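Local coordinates for secreted effector protein sseI (Salmonella enterica subsp. enterica serovar Typhimurium, PDB 4G29) that probably acts as a cysteine-dependent enzyme of the papain-like fold that Salmonella secretes as a virulence factor, at residues 40-45 and 78-83; 67-70 and 76-79. All blocks are in the same frame, centred on the assembly; numbering follows the deposited sequence.

Contact 1: residues 40-45 and 78-83; sequences GQCESL and TNHFAV
His80 ND1 is approached by two groups: Cys42 SG comes within 3.6 Å of it, and the amide NE2 of Gln100 is hydrogen-bonded to it. On the far side of the ring, NE2 pairs with Asp95 OD1. Cysteine at the start of helix 42-55, histidine on strand 78-87 and aspartate on the adjacent strand are arranged as in the Cys-His-Asp triad of papain-like enzymes, consistent with a catalytic role. The sulfur lies obliquely to the imidazole, and the two segments share no direct hydrogen bond, so van der Waals contact and water join them here. Cys42 SG is set between its own backbone N and carbonyl carbon (chi1 41°), which swings it out over the strand. There it also meets Phe81: SG is 3.8 Å from CD2 of that residue, near the plane of the ring and at its edge. The line from SG to the Phe81 centroid leans 81° from the ring normal, which identifies a sulfur-aromatic contact of the edge type. Farther along the same ring, the extended Glu43 chain runs beside Phe81, its carboxylate turned 83° to the ring plane and its OE2 3.7 Å from Phe81 CE2. One ordered water bridges the two backbones, 2.9 Å from Cys42 O and 2.8 Å from Phe81 O; its geometry suits donation to either carbonyl, though nearby acceptors outnumber its two hydrogens, so both bonds need not be made at once. A second water donates to Glu43 OE2 at 2.7 Å and accepts from Asn79 ND2 at 2.9 Å, while the same ND2 is also hydrogen-bonded to the carbonyl O of Tyr148.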
loop_
_atom_site.group_PDB
_atom_site.type_symbol
_atom_site.label_atom_id
_atom_site.label_comp_id
_atom_site.label_asym_id
_atom_site.label_seq_id
_atom_site.Cartn_x
_atom_site.Cartn_y
_atom_site.Cartn_z
ATOM N N GLY A 40 3.455 2.232 -11.897
ATOM C CA GLY A 40 2.181 2.196 -12.580
ATOM C C GLY A 40 1.423 0.878 -12.427
ATOM O O GLY A 40 0.361 0.735 -13.019
ATOM N N GLN A 41 1.949 -0.050 -11.640
ATOM C CA GLN A 41 1.323 -1.384 -11.519
ATOM C C GLN A 41 0.421 -1.704 -10.343
ATOM O O GLN A 41 -0.191 -2.789 -10.486
ATOM C CB GLN A 41 2.396 -2.480 -11.541
ATOM C CG GLN A 41 3.251 -2.474 -12.767
ATOM C CD GLN A 41 2.479 -2.640 -14.043
ATOM O OE1 GLN A 41 1.310 -3.007 -14.063
ATOM N NE2 GLN A 41 3.147 -2.406 -15.142
ATOM N N CYS A 42 0.423 -0.932 -9.207
ATOM C CA CYS A 42 -0.216 -1.279 -7.951
ATOM C C CYS A 42 -1.663 -1.526 -8.326
ATOM O O CYS A 42 -2.200 -2.451 -7.817
ATOM C CB CYS A 42 -0.117 -0.269 -6.711
ATOM S SG CYS A 42 -0.289 1.278 -7.121
ATOM N N GLU A 43 -2.303 -0.699 -9.170
ATOM C CA GLU A 43 -3.749 -0.873 -9.248
ATOM C C GLU A 43 -4.078 -2.241 -9.887
ATOM O O GLU A 43 -4.973 -3.008 -9.399
ATOM C CB GLU A 43 -4.394 0.317 -9.983
ATOM C CG GLU A 43 -5.790 0.385 -9.786
ATOM C CD GLU A 43 -6.381 1.667 -10.346
ATOM O OE1 GLU A 43 -7.262 1.456 -11.152
ATOM O OE2 GLU A 43 -6.018 2.809 -9.988
ATOM N N SER A 44 -3.342 -2.582 -10.956
ATOM C CA SER A 44 -3.596 -3.837 -11.703
ATOM C C SER A 44 -3.218 -5.096 -10.891
ATOM O O SER A 44 -3.605 -6.191 -11.257
ATOM C CB SER A 44 -2.869 -3.861 -13.077
ATOM O OG SER A 44 -1.468 -4.105 -12.946
ATOM N N LEU A 45 -2.368 -4.931 -9.865
ATOM C CA LEU A 45 -1.937 -6.039 -9.032
ATOM C C LEU A 45 -2.962 -6.360 -7.945
ATOM O O LEU A 45 -2.848 -7.441 -7.330
ATOM C CB LEU A 45 -0.563 -5.786 -8.423
ATOM C CG LEU A 45 0.616 -5.912 -9.359
ATOM C CD1 LEU A 45 1.874 -5.193 -8.808
ATOM C CD2 LEU A 45 0.946 -7.359 -9.722
ATOM N N THR A 78 0.071 11.585 -4.706
ATOM C CA THR A 78 0.515 10.278 -5.177
ATOM C C THR A 78 -0.360 9.197 -4.562
ATOM O O THR A 78 -0.613 9.213 -3.351
ATOM C CB THR A 78 1.933 10.091 -4.823
ATOM O OG1 THR A 78 2.716 11.096 -5.477
ATOM C CG2 THR A 78 2.414 8.648 -5.205
ATOM N N ASN A 79 -0.810 8.270 -5.385
ATOM C CA ASN A 79 -1.623 7.168 -4.881
ATOM C C ASN A 79 -0.830 5.871 -4.847
ATOM O O ASN A 79 0.267 5.723 -5.472
ATOM C CB ASN A 79 -2.994 7.088 -5.567
ATOM C CG ASN A 79 -2.912 6.637 -7.016
ATOM O OD1 ASN A 79 -1.801 6.411 -7.521
ATOM N ND2 ASN A 79 -4.072 6.468 -7.696
ATOM N N HIS A 80 -1.343 4.923 -4.099
ATOM C CA HIS A 80 -0.770 3.605 -4.015
ATOM C C HIS A 80 -1.858 2.647 -3.488
ATOM O O HIS A 80 -2.858 3.077 -2.912
ATOM C CB HIS A 80 0.444 3.582 -3.080
ATOM C CG HIS A 80 1.254 2.322 -3.158
ATOM N ND1 HIS A 80 1.837 1.875 -4.326
ATOM C CD2 HIS A 80 1.572 1.408 -2.206
ATOM C CE1 HIS A 80 2.474 0.745 -4.083
ATOM N NE2 HIS A 80 2.311 0.429 -2.806
ATOM N N PHE A 81 -1.650 1.380 -3.752
ATOM C CA PHE A 81 -2.606 0.316 -3.389
ATOM C C PHE A 81 -1.914 -0.922 -2.870
ATOM O O PHE A 81 -0.904 -1.380 -3.425
ATOM C CB PHE A 81 -3.527 -0.043 -4.557
ATOM C CG PHE A 81 -4.319 1.135 -5.058
ATOM C CD1 PHE A 81 -5.500 1.480 -4.461
ATOM C CD2 PHE A 81 -3.864 1.875 -6.117
ATOM C CE1 PHE A 81 -6.192 2.559 -4.877
ATOM C CE2 PHE A 81 -4.596 2.976 -6.528
ATOM C CZ PHE A 81 -5.719 3.303 -5.904
ATOM N N ALA A 82 -2.484 -1.507 -1.830
ATOM C CA ALA A 82 -1.973 -2.753 -1.305
ATOM C C ALA A 82 -3.186 -3.656 -0.990
ATOM O O ALA A 82 -4.318 -3.185 -1.028
ATOM C CB ALA A 82 -1.113 -2.522 -0.025
ATOM N N VAL A 83 -2.928 -4.879 -0.590
ATOM C CA VAL A 83 -4.022 -5.819 -0.235
ATOM C C VAL A 83 -3.781 -6.352 1.175
ATOM O O VAL A 83 -2.649 -6.685 1.528
ATOM C CB VAL A 83 -4.165 -6.954 -1.286
ATOM C CG1 VAL A 83 -5.396 -7.793 -1.035
ATOM C CG2 VAL A 83 -4.203 -6.396 -2.746
HETATM O O HOH W 1 -1.210 -3.469 -5.283
HETATM O O HOH W 2 -3.997 4.617 -9.983
#

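Contact 2: residues 67-70 and 76-79; sequences FIWD and IPTN
This is the closing end of an antiparallel beta hairpin, where strand 61-69 turns back into strand 78-87, and a proline packed against two aromatic rings accompanies its last backbone bonds. Ile68 and Thr78 form the hydrogen-bonded pair: Ile68 N gives its hydrogen to Thr78 O at 2.8 Å with an angle of 158° at the hydrogen, and Thr78 N returns a more bent bond to Ile68 O at 3.1 Å. Ile68 O also receives a water at 2.8 Å, which is hydrogen-bonded to Thr78 OG1 as well. On the face opposite Ile68 and Thr78, Phe67 and Trp69 both place CG beside the backbone N (chi1 -77° and -73°), and each turns a ring face to Pro77. Pro77 CG stands 3.6 Å from the Phe67 ring centroid and Pro77 CB 3.7 Å from that of the Trp69 six-membered ring, both almost directly over the ring centre, a CH-pi geometry. Asn79 CB adds to the edge of the Phe67 ring. Beyond strand 61-69 lies strand 132-138, whose Tyr134 hydroxyl is hydrogen-bonded to Trp69 NE1 and whose ring meets that of Trp69.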
loop_
_atom_site.group_PDB
_atom_site.type_symbol
_atom_site.label_atom_id
_atom_site.label_comp_id
_atom_site.label_asym_id
_atom_site.label_seq_id
_atom_site.Cartn_x
_atom_site.Cartn_y
_atom_site.Cartn_z
ATOM N N PHE A 67 -2.945 7.571 -0.046
ATOM C CA PHE A 67 -2.361 8.781 -0.605
ATOM C C PHE A 67 -1.070 9.160 0.133
ATOM O O PHE A 67 -0.957 8.973 1.363
ATOM C CB PHE A 67 -3.286 9.982 -0.538
ATOM C CG PHE A 67 -4.398 10.011 -1.586
ATOM C CD1 PHE A 67 -4.188 9.589 -2.939
ATOM C CD2 PHE A 67 -5.641 10.576 -1.271
ATOM C CE1 PHE A 67 -5.207 9.665 -3.880
ATOM C CE2 PHE A 67 -6.692 10.605 -2.238
ATOM C CZ PHE A 67 -6.423 10.185 -3.544
ATOM N N ILE A 68 -0.145 9.739 -0.645
ATOM C CA ILE A 68 1.112 10.285 -0.145
ATOM C C ILE A 68 1.179 11.728 -0.612
ATOM O O ILE A 68 1.143 12.002 -1.834
ATOM C CB ILE A 68 2.329 9.493 -0.683
ATOM C CG1 ILE A 68 2.263 8.033 -0.228
ATOM C CG2 ILE A 68 3.628 10.179 -0.196
ATOM C CD1 ILE A 68 3.017 7.038 -1.148
ATOM N N TRP A 69 1.171 12.655 0.346
ATOM C CA TRP A 69 1.129 14.071 0.050
ATOM C C TRP A 69 2.453 14.633 0.483
ATOM O O TRP A 69 2.884 14.404 1.605
ATOM C CB TRP A 69 0.067 14.795 0.875
ATOM C CG TRP A 69 -1.364 14.554 0.494
ATOM C CD1 TRP A 69 -2.185 13.611 1.003
ATOM C CD2 TRP A 69 -2.157 15.352 -0.384
ATOM N NE1 TRP A 69 -3.446 13.722 0.469
ATOM C CE2 TRP A 69 -3.458 14.770 -0.410
ATOM C CE3 TRP A 69 -1.877 16.437 -1.223
ATOM C CZ2 TRP A 69 -4.501 15.299 -1.179
ATOM C CZ3 TRP A 69 -2.924 16.956 -1.993
ATOM C CH2 TRP A 69 -4.197 16.381 -1.979
ATOM N N ASP A 70 3.084 15.392 -0.414
ATOM C CA ASP A 70 4.357 16.073 -0.142
ATOM C C ASP A 70 4.157 17.457 0.442
ATOM O O ASP A 70 4.955 17.926 1.268
ATOM C CB ASP A 70 5.127 16.240 -1.441
ATOM C CG ASP A 70 5.643 14.934 -1.992
ATOM O OD1 ASP A 70 6.031 14.062 -1.198
ATOM O OD2 ASP A 70 5.692 14.799 -3.239
ATOM N N ILE A 76 -2.318 16.930 -7.358
ATOM C CA ILE A 76 -2.745 15.546 -7.404
ATOM C C ILE A 76 -1.814 14.753 -6.484
ATOM O O ILE A 76 -0.610 14.623 -6.772
ATOM C CB ILE A 76 -2.723 14.920 -8.846
ATOM C CG1 ILE A 76 -3.547 15.771 -9.813
ATOM C CG2 ILE A 76 -3.232 13.435 -8.774
ATOM C CD1 ILE A 76 -3.607 15.261 -11.323
ATOM N N PRO A 77 -2.352 14.201 -5.400
ATOM C CA PRO A 77 -1.466 13.436 -4.536
ATOM C C PRO A 77 -1.004 12.151 -5.209
ATOM O O PRO A 77 -1.552 11.726 -6.209
ATOM C CB PRO A 77 -2.393 13.038 -3.378
ATOM C CG PRO A 77 -3.757 12.915 -4.000
ATOM C CD PRO A 77 -3.742 14.163 -4.904
ATOM N N THR A 78 0.071 11.585 -4.706
ATOM C CA THR A 78 0.515 10.278 -5.177
ATOM C C THR A 78 -0.360 9.197 -4.562
ATOM O O THR A 78 -0.613 9.213 -3.351
ATOM C CB THR A 78 1.933 10.091 -4.823
ATOM O OG1 THR A 78 2.716 11.096 -5.477
ATOM C CG2 THR A 78 2.414 8.648 -5.205
ATOM N N ASN A 79 -0.810 8.270 -5.385
ATOM C CA ASN A 79 -1.623 7.168 -4.881
ATOM C C ASN A 79 -0.830 5.871 -4.847
ATOM O O ASN A 79 0.267 5.723 -5.472
ATOM C CB ASN A 79 -2.994 7.088 -5.567
ATOM C CG ASN A 79 -2.912 6.637 -7.016
ATOM O OD1 ASN A 79 -1.801 6.411 -7.521
ATOM N ND2 ASN A 79 -4.072 6.468 -7.696
HETATM O O HOH W 3 2.929 13.224 -3.590
#

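In the fold
From the N terminus, the chain first reaches 40-45, at the start of helix 42-55, and then runs through strand 61-69 and a short turn into strand 78-87. Contact 2 closes the small loop of five residues between 67-70 and 76-79. Contact 1 closes the much longer excursion of 32 residues between 40-45 and 78-83, and the hairpin turn lies nested within it. The two share Thr78 and Asn79; both use strand 78-87, and their centres lie about 13 Å apart. Contact 2 pairs two neighbouring strands of the antiparallel sheet at their turn end, whereas contact 1 fastens the start of the helix to the second of those strands.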